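Endo-beta-1,4-glucanase (cellulase B) (Bacillus halodurans, PDB 4V2X) probably hydrolyses beta-1,4-linked glucans, using a family 5 glycoside hydrolase module joined to an Ig-like module and a family 46 carbohydrate-binding module. Local coordinates at residues L56-V62 with P265-A269; Y103-P109 with H355-D359; D143-N149 with K189-E193. One frame throughout, in Å; residues are numbered along the deposited sequence.

Interaction 1: L56-V62 with P265-A269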
# COMPACT_ATOMS: atom_id res chain seq x y z
N LEU A 56 26.17 13.54 -1.00
CA LEU A 56 25.76 13.91 0.36
C LEU A 56 25.63 12.63 1.17
O LEU A 56 25.10 11.64 0.68
CB LEU A 56 24.43 14.68 0.30
CG LEU A 56 23.93 15.45 1.53
CD1 LEU A 56 23.05 16.62 1.12
CD2 LEU A 56 23.18 14.54 2.50
N ASP A 57 26.13 12.65 2.40
CA ASP A 57 26.02 11.50 3.31
C ASP A 57 24.86 11.80 4.27
O ASP A 57 25.00 12.60 5.20
CB ASP A 57 27.33 11.32 4.08
CG ASP A 57 27.33 10.09 4.98
OD1 ASP A 57 26.32 9.82 5.66
OD2 ASP A 57 28.38 9.41 5.03
N ILE A 58 23.70 11.19 4.02
CA ILE A 58 22.47 11.56 4.72
C ILE A 58 22.54 11.25 6.23
O ILE A 58 21.98 11.99 7.04
CB ILE A 58 21.22 10.93 4.07
CG1 ILE A 58 19.94 11.65 4.54
CG2 ILE A 58 21.12 9.44 4.36
CD1 ILE A 58 19.83 13.10 4.12
N GLN A 59 23.23 10.18 6.59
CA GLN A 59 23.39 9.83 8.01
C GLN A 59 24.22 10.88 8.76
O GLN A 59 23.83 11.32 9.84
CB GLN A 59 24.02 8.44 8.16
CG GLN A 59 23.10 7.30 7.75
CD GLN A 59 23.81 5.96 7.75
OE1 GLN A 59 24.85 5.79 7.11
NE2 GLN A 59 23.24 4.99 8.45
N SER A 60 25.35 11.28 8.18
CA SER A 60 26.19 12.35 8.76
C SER A 60 25.43 13.67 8.88
O SER A 60 25.56 14.39 9.86
CB SER A 60 27.44 12.57 7.92
OG SER A 60 28.21 11.38 7.83
N TYR A 61 24.66 13.97 7.85
CA TYR A 61 23.84 15.18 7.80
C TYR A 61 22.91 15.23 9.01
O TYR A 61 22.90 16.20 9.76
CB TYR A 61 23.04 15.18 6.50
CG TYR A 61 22.14 16.36 6.23
CD1 TYR A 61 20.87 16.43 6.80
CD2 TYR A 61 22.53 17.37 5.36
CE1 TYR A 61 20.04 17.50 6.53
CE2 TYR A 61 21.69 18.44 5.08
CZ TYR A 61 20.44 18.50 5.68
OH TYR A 61 19.59 19.54 5.39
N VAL A 62 22.16 14.16 9.22
CA VAL A 62 21.22 14.10 10.33
C VAL A 62 21.95 14.14 11.68
O VAL A 62 21.53 14.86 12.59
CB VAL A 62 20.28 12.88 10.21
CG1 VAL A 62 19.47 12.67 11.49
CG2 VAL A 62 19.34 13.08 9.03
N PRO A 265 18.75 8.51 -2.14
CA PRO A 265 19.67 8.38 -1.00
C PRO A 265 19.55 9.47 0.08
O PRO A 265 20.23 9.38 1.10
CB PRO A 265 21.04 8.47 -1.68
CG PRO A 265 20.82 9.37 -2.85
CD PRO A 265 19.42 9.09 -3.32
N ASN A 266 18.73 10.49 -0.15
CA ASN A 266 18.69 11.67 0.72
C ASN A 266 17.32 11.87 1.35
O ASN A 266 16.76 12.97 1.31
CB ASN A 266 19.14 12.90 -0.06
CG ASN A 266 20.59 12.81 -0.51
OD1 ASN A 266 21.34 11.95 -0.04
ND2 ASN A 266 20.99 13.68 -1.42
N LEU A 267 16.78 10.79 1.91
CA LEU A 267 15.47 10.83 2.57
C LEU A 267 15.63 10.59 4.07
O LEU A 267 16.46 9.79 4.52
CB LEU A 267 14.52 9.81 1.94
CG LEU A 267 14.19 10.02 0.46
CD1 LEU A 267 13.26 8.92 -0.06
CD2 LEU A 267 13.58 11.40 0.22
N ILE A 268 14.83 11.33 4.84
CA ILE A 268 14.87 11.28 6.29
C ILE A 268 13.48 10.93 6.78
O ILE A 268 12.50 11.53 6.34
CB ILE A 268 15.28 12.65 6.88
CG1 ILE A 268 16.68 13.05 6.38
CG2 ILE A 268 15.27 12.61 8.40
CD1 ILE A 268 17.02 14.50 6.66
N ALA A 269 13.38 9.95 7.68
CA ALA A 269 12.10 9.61 8.30
C ALA A 269 11.87 10.49 9.52
O ALA A 269 12.81 10.79 10.26
CB ALA A 269 12.07 8.14 8.70
O HOH W 1 23.11 9.83 1.32
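Ile58 holds CG1 anti to its backbone N (chi1 -163°), while Ile268 holds CG1 anti to its carbonyl carbon (chi1 -60°). These torsions bring the two isoleucines together at an oblique angle. Ile58 CD1 lies 3.9 Å from Ile268 CG1. Val62 completes the apolar patch: its CG2 branch sits 3.6 Å from Ile268 CD1, and the two side chains run past each other in opposite directions. The other branch of Ile58, CG2, rests 3.4 Å from Pro265 O. Beyond it, Leu56 CB packs 4.0 Å from Asn266 ND2, an amide nitrogen that donates to Ile235 O. No direct hydrogen bond joins the segments. A water bridges the segments instead: it accepts from Ile58 N at 3.1 Å, and it lies 2.8 Å from Leu56 O and 2.9 Å from Pro265 O. Helix 58-64, which precedes the first barrel strand, thus packs against the N-terminal end of strand 267-273, at the end of the barrel where the strands begin. Ile268 and Val62 also touch Val316 of the next strand, 315-320, while Leu267 turns outward to helices 249-262 and 209-227.

Interaction 2: Y103-P109 with H355-D359; sequences YKSIRIP and HMLWD
Arg107 NH1 comes within 4.3 Å of Trp358 CZ3, and two oxygens grip it: Glu319 OE2 in a salt bridge and Asn70 OD1 in a hydrogen bond. The rest of the guanidinium is also bonded, NE by a salt bridge to Glu193 OE1 and NH2 by a hydrogen bond to Asn196 OD1. With partners on all three nitrogens, the group has little freedom to turn. Its chain is extended from CG to NE, which carries the charge well away from strand 105-108. Trp358 CZ3 meets the guanidinium at the edge, near its plane. Trp358 CZ3 also lies 4.2 Å from Pro109 CG, which approaches the edge of the indole. Deeper in, Met356 does most of the touching. Its chain bends at chi3 (72°), and the methyl CE ends against the backbone and side chains of the other strand. Met356 CE is 3.4 Å from Ser105 OG, a hydroxyl that is hydrogen-bonded to Met65 O. Met356 CE is also 3.5 Å from Arg107 N and 3.8 Å from Arg107 CB. At the far end, Tyr103 OH packs 4.1 Å from Leu357 CD2. No hydrogen bond crosses between the segments. The strand axes stay 7.9 Å apart at an angle of 61°. Strands 105-108 and 354-357 flank strand 68-70 where the eight-stranded (beta/alpha)8 barrel closes, with Met356 reaching past it on the inside, and the polar cluster round Arg107 is consistent with the active-site end of a family 5 glycoside hydrolase.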
# COMPACT_ATOMS: atom_id res chain seq x y z
N TYR A 103 22.18 24.52 20.17
CA TYR A 103 21.34 23.91 19.14
C TYR A 103 22.01 24.02 17.78
O TYR A 103 22.58 25.06 17.45
CB TYR A 103 19.93 24.50 19.15
CG TYR A 103 19.17 24.07 20.38
CD1 TYR A 103 18.65 22.78 20.48
CD2 TYR A 103 19.01 24.92 21.48
CE1 TYR A 103 17.98 22.36 21.61
CE2 TYR A 103 18.34 24.50 22.62
CZ TYR A 103 17.83 23.22 22.69
OH TYR A 103 17.17 22.79 23.82
N LYS A 104 21.98 22.93 17.03
CA LYS A 104 22.62 22.83 15.72
C LYS A 104 21.60 22.82 14.58
O LYS A 104 21.97 22.91 13.41
CB LYS A 104 23.48 21.56 15.65
CG LYS A 104 24.65 21.51 16.63
CD LYS A 104 25.69 22.58 16.35
CE LYS A 104 26.89 22.44 17.28
NZ LYS A 104 27.86 23.56 17.12
N SER A 105 20.33 22.70 14.92
CA SER A 105 19.27 22.71 13.92
C SER A 105 18.02 23.38 14.49
O SER A 105 17.78 23.38 15.70
CB SER A 105 18.95 21.29 13.45
OG SER A 105 18.57 20.46 14.53
N ILE A 106 17.25 23.97 13.58
CA ILE A 106 16.00 24.63 13.94
C ILE A 106 14.92 24.19 12.97
O ILE A 106 15.13 24.18 11.76
CB ILE A 106 16.14 26.17 13.94
CG1 ILE A 106 14.83 26.83 14.38
CG2 ILE A 106 16.57 26.70 12.58
CD1 ILE A 106 14.94 28.32 14.60
N ARG A 107 13.78 23.78 13.52
CA ARG A 107 12.59 23.50 12.72
C ARG A 107 11.72 24.75 12.76
O ARG A 107 11.41 25.27 13.84
CB ARG A 107 11.85 22.29 13.30
CG ARG A 107 10.63 21.85 12.49
CD ARG A 107 10.33 20.40 12.81
NE ARG A 107 9.13 19.82 12.19
CZ ARG A 107 7.91 19.82 12.72
NH1 ARG A 107 7.66 20.43 13.88
NH2 ARG A 107 6.91 19.21 12.09
N ILE A 108 11.35 25.22 11.57
CA ILE A 108 10.49 26.38 11.40
C ILE A 108 9.18 25.90 10.80
O ILE A 108 9.00 25.89 9.57
CB ILE A 108 11.16 27.46 10.51
CG1 ILE A 108 12.51 27.87 11.11
CG2 ILE A 108 10.25 28.68 10.36
CD1 ILE A 108 13.38 28.70 10.18
N PRO A 109 8.24 25.46 11.66
CA PRO A 109 6.96 25.02 11.13
C PRO A 109 6.20 26.22 10.57
O PRO A 109 6.26 27.30 11.14
CB PRO A 109 6.26 24.43 12.36
CG PRO A 109 6.87 25.12 13.52
CD PRO A 109 8.29 25.37 13.14
N HIS A 355 16.97 14.78 17.69
CA HIS A 355 15.73 15.24 18.33
C HIS A 355 15.60 16.75 18.26
O HIS A 355 16.59 17.47 18.28
CB HIS A 355 15.64 14.76 19.79
CG HIS A 355 16.87 15.03 20.60
ND1 HIS A 355 17.15 16.27 21.13
CD2 HIS A 355 17.90 14.23 20.94
CE1 HIS A 355 18.31 16.22 21.76
NE2 HIS A 355 18.78 14.99 21.68
N MET A 356 14.36 17.22 18.15
CA MET A 356 14.09 18.65 18.09
C MET A 356 13.00 18.99 19.10
O MET A 356 11.87 18.54 18.97
CB MET A 356 13.68 19.05 16.67
CG MET A 356 14.53 18.40 15.59
SD MET A 356 14.32 19.10 13.95
CE MET A 356 15.16 20.68 14.15
N LEU A 357 13.36 19.80 20.10
CA LEU A 357 12.46 20.14 21.18
C LEU A 357 11.30 20.96 20.68
O LEU A 357 11.49 21.93 19.92
CB LEU A 357 13.19 20.96 22.25
CG LEU A 357 12.35 21.42 23.44
CD1 LEU A 357 11.99 20.24 24.33
CD2 LEU A 357 13.10 22.49 24.21
N TRP A 358 10.09 20.60 21.08
CA TRP A 358 8.93 21.44 20.80
C TRP A 358 8.91 22.58 21.81
O TRP A 358 8.72 22.36 23.00
CB TRP A 358 7.62 20.66 20.87
CG TRP A 358 6.47 21.57 20.58
CD1 TRP A 358 5.54 22.03 21.46
CD2 TRP A 358 6.17 22.19 19.33
NE1 TRP A 358 4.67 22.88 20.84
CE2 TRP A 358 5.03 23.00 19.52
CE3 TRP A 358 6.75 22.14 18.06
CZ2 TRP A 358 4.46 23.74 18.49
CZ3 TRP A 358 6.19 22.88 17.04
CH2 TRP A 358 5.05 23.66 17.26
N ASP A 359 9.13 23.80 21.32
CA ASP A 359 9.13 24.98 22.16
C ASP A 359 8.14 25.97 21.58
O ASP A 359 8.47 26.73 20.67
CB ASP A 359 10.53 25.60 22.23
CG ASP A 359 10.64 26.67 23.31
OD1 ASP A 359 9.58 27.19 23.75
OD2 ASP A 359 11.78 26.98 23.74

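Interaction 3: D143-N149 with K189-E193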
# COMPACT_ATOMS: atom_id res chain seq x y z
N ASP A 143 24.81 29.12 11.02
CA ASP A 143 25.35 27.78 10.77
C ASP A 143 24.41 26.64 11.18
O ASP A 143 24.86 25.51 11.37
CB ASP A 143 26.70 27.61 11.47
CG ASP A 143 27.53 26.51 10.86
OD1 ASP A 143 27.38 26.26 9.64
OD2 ASP A 143 28.34 25.89 11.59
N LEU A 144 23.12 26.95 11.31
CA LEU A 144 22.14 25.94 11.66
C LEU A 144 21.61 25.24 10.43
O LEU A 144 21.54 25.81 9.35
CB LEU A 144 20.96 26.58 12.40
CG LEU A 144 21.30 27.37 13.67
CD1 LEU A 144 20.07 28.08 14.19
CD2 LEU A 144 21.89 26.45 14.73
N TYR A 145 21.23 23.97 10.61
CA TYR A 145 20.35 23.28 9.67
C TYR A 145 18.96 23.83 9.91
O TYR A 145 18.64 24.25 11.03
CB TYR A 145 20.36 21.76 9.92
CG TYR A 145 21.67 21.12 9.57
CD1 TYR A 145 22.74 21.13 10.46
CD2 TYR A 145 21.86 20.51 8.33
CE1 TYR A 145 23.96 20.56 10.13
CE2 TYR A 145 23.07 19.93 8.00
CZ TYR A 145 24.12 19.96 8.90
OH TYR A 145 25.33 19.39 8.56
N VAL A 146 18.13 23.81 8.87
CA VAL A 146 16.79 24.37 8.93
C VAL A 146 15.79 23.42 8.28
O VAL A 146 16.03 22.93 7.18
CB VAL A 146 16.72 25.73 8.19
CG1 VAL A 146 15.31 26.32 8.28
CG2 VAL A 146 17.75 26.70 8.75
N MET A 147 14.66 23.19 8.94
CA MET A 147 13.58 22.40 8.36
C MET A 147 12.34 23.27 8.28
O MET A 147 11.93 23.86 9.27
CB MET A 147 13.27 21.17 9.23
CG MET A 147 12.24 20.21 8.64
SD MET A 147 11.74 18.86 9.74
CE MET A 147 13.32 18.21 10.26
N ILE A 148 11.75 23.36 7.08
CA ILE A 148 10.47 24.01 6.91
C ILE A 148 9.47 22.97 6.40
O ILE A 148 9.85 21.93 5.85
CB ILE A 148 10.51 25.20 5.93
CG1 ILE A 148 10.97 24.75 4.54
CG2 ILE A 148 11.40 26.31 6.48
CD1 ILE A 148 10.83 25.83 3.49
N ASN A 149 8.19 23.27 6.57
CA ASN A 149 7.14 22.32 6.21
C ASN A 149 5.83 22.99 5.82
O ASN A 149 5.78 24.21 5.67
CB ASN A 149 6.91 21.37 7.39
CG ASN A 149 6.24 22.04 8.59
OD1 ASN A 149 5.75 23.16 8.50
ND2 ASN A 149 6.20 21.32 9.72
N LYS A 189 21.66 22.62 3.67
CA LYS A 189 21.37 22.63 5.11
C LYS A 189 19.91 23.02 5.39
O LYS A 189 19.41 22.80 6.49
CB LYS A 189 22.33 23.54 5.85
CG LYS A 189 23.76 23.03 5.81
CD LYS A 189 24.72 23.91 6.58
CE LYS A 189 24.57 23.72 8.08
NZ LYS A 189 25.67 24.42 8.80
N LEU A 190 19.26 23.63 4.40
CA LEU A 190 17.80 23.79 4.40
C LEU A 190 17.16 22.52 3.85
O LEU A 190 17.45 22.11 2.71
CB LEU A 190 17.36 25.00 3.56
CG LEU A 190 15.86 25.21 3.36
CD1 LEU A 190 15.14 25.42 4.69
CD2 LEU A 190 15.61 26.38 2.42
N MET A 191 16.32 21.87 4.65
CA MET A 191 15.60 20.67 4.24
C MET A 191 14.09 20.91 4.26
O MET A 191 13.61 21.79 4.98
CB MET A 191 15.97 19.48 5.14
CG MET A 191 15.40 19.55 6.55
SD MET A 191 16.36 18.58 7.73
CE MET A 191 17.69 19.74 8.05
N PHE A 192 13.36 20.14 3.46
CA PHE A 192 11.90 20.25 3.37
C PHE A 192 11.22 19.04 3.99
O PHE A 192 11.63 17.91 3.75
CB PHE A 192 11.44 20.30 1.91
CG PHE A 192 12.02 21.43 1.08
CD1 PHE A 192 12.51 22.59 1.66
CD2 PHE A 192 12.03 21.32 -0.31
CE1 PHE A 192 13.02 23.61 0.87
CE2 PHE A 192 12.54 22.33 -1.10
CZ PHE A 192 13.04 23.48 -0.51
N GLU A 193 10.15 19.30 4.75
CA GLU A 193 9.30 18.27 5.35
C GLU A 193 7.90 18.38 4.75
O GLU A 193 7.28 19.44 4.78
CB GLU A 193 9.25 18.48 6.86
CG GLU A 193 8.32 17.56 7.64
CD GLU A 193 8.14 18.02 9.08
OE1 GLU A 193 8.41 19.20 9.39
OE2 GLU A 193 7.72 17.19 9.91
O HOH W 2 23.89 26.78 7.84
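The Tyr145 ring carries Lys189 on one face, with CE 3.8 Å from the ring centroid and 9° off the ring normal, a CH-pi contact. Lys189 NZ lies over the same face, 4.8 Å from the centroid, and adds a cation-pi interaction. Met191 CE approaches the ring obliquely, and the ring of Tyr61 meets it edge-to-face. Tyr145 OH is hydrogen-bonded to Asp64 OD2. The lysine chain bends at chi3 (75°), which folds it over the ring and brings NZ to Asp143. There Lys189 NZ forms a salt bridge with Asp143 OD1 at 2.6 Å and donates to Asp143 O at 2.9 Å, from above the carbonyl plane. A water accepts weakly from NZ and donates to Leu144 O. With an alanine in place of Tyr145, the Lys189 chain would probably lose its aromatic support and be free to turn, and Asp64 its hydroxyl partner. Four backbone hydrogen bonds join the strands in parallel register, from Val146 N to Lys189 O up to Glu193 N to Ile148 O. On the barrel interior, Met147 SD lies 3.4 Å from Glu193 OE1. Asn149 ND2 donates to Glu193 OE1 at 3.1 Å, with amide and carboxylate planes 39° apart; the salt bridge to Arg107 shares this oxygen. Asn149 OD1 is hydrogen-bonded to Val110 N, and ND2 also to His151 ND1. On the outer face, Val146 CG1 packs 3.7 Å from Leu190 CD1, and Ile148 CG1 sits 3.9 Å from Phe192 CD1, obliquely to the ring. Val146 and Ile148 reach helix 126-141, which ends in a Schellman motif with Asp143 as C-prime residue. Two adjacent parallel strands joined through intervening helices make a beta-alpha-beta crossover, the repeating element of this family's (beta/alpha)8 barrel.

In the fold
From the N terminus, the chain passes through 56-62, then 103-109, then 143-149, before any contact closes. Interaction 3 closes first, when 189-193 returns beside 143-149; its loop lies wholly within those of the other two. Segment 265-269 then closes interaction 1, and 355-359 closes interaction 2 last. Interactions 1 and 2 cross along the chain and do not touch, their centres about 17 Å apart. Interaction 3 touches both. Tyr61 packs on Tyr145 and on 189-193, and strand 105-108 neighbours strand 145-149, with a probable hydrogen bond from Ile106 N to Tyr145 O. Together they tie the N-terminal helix and five strands into one barrel.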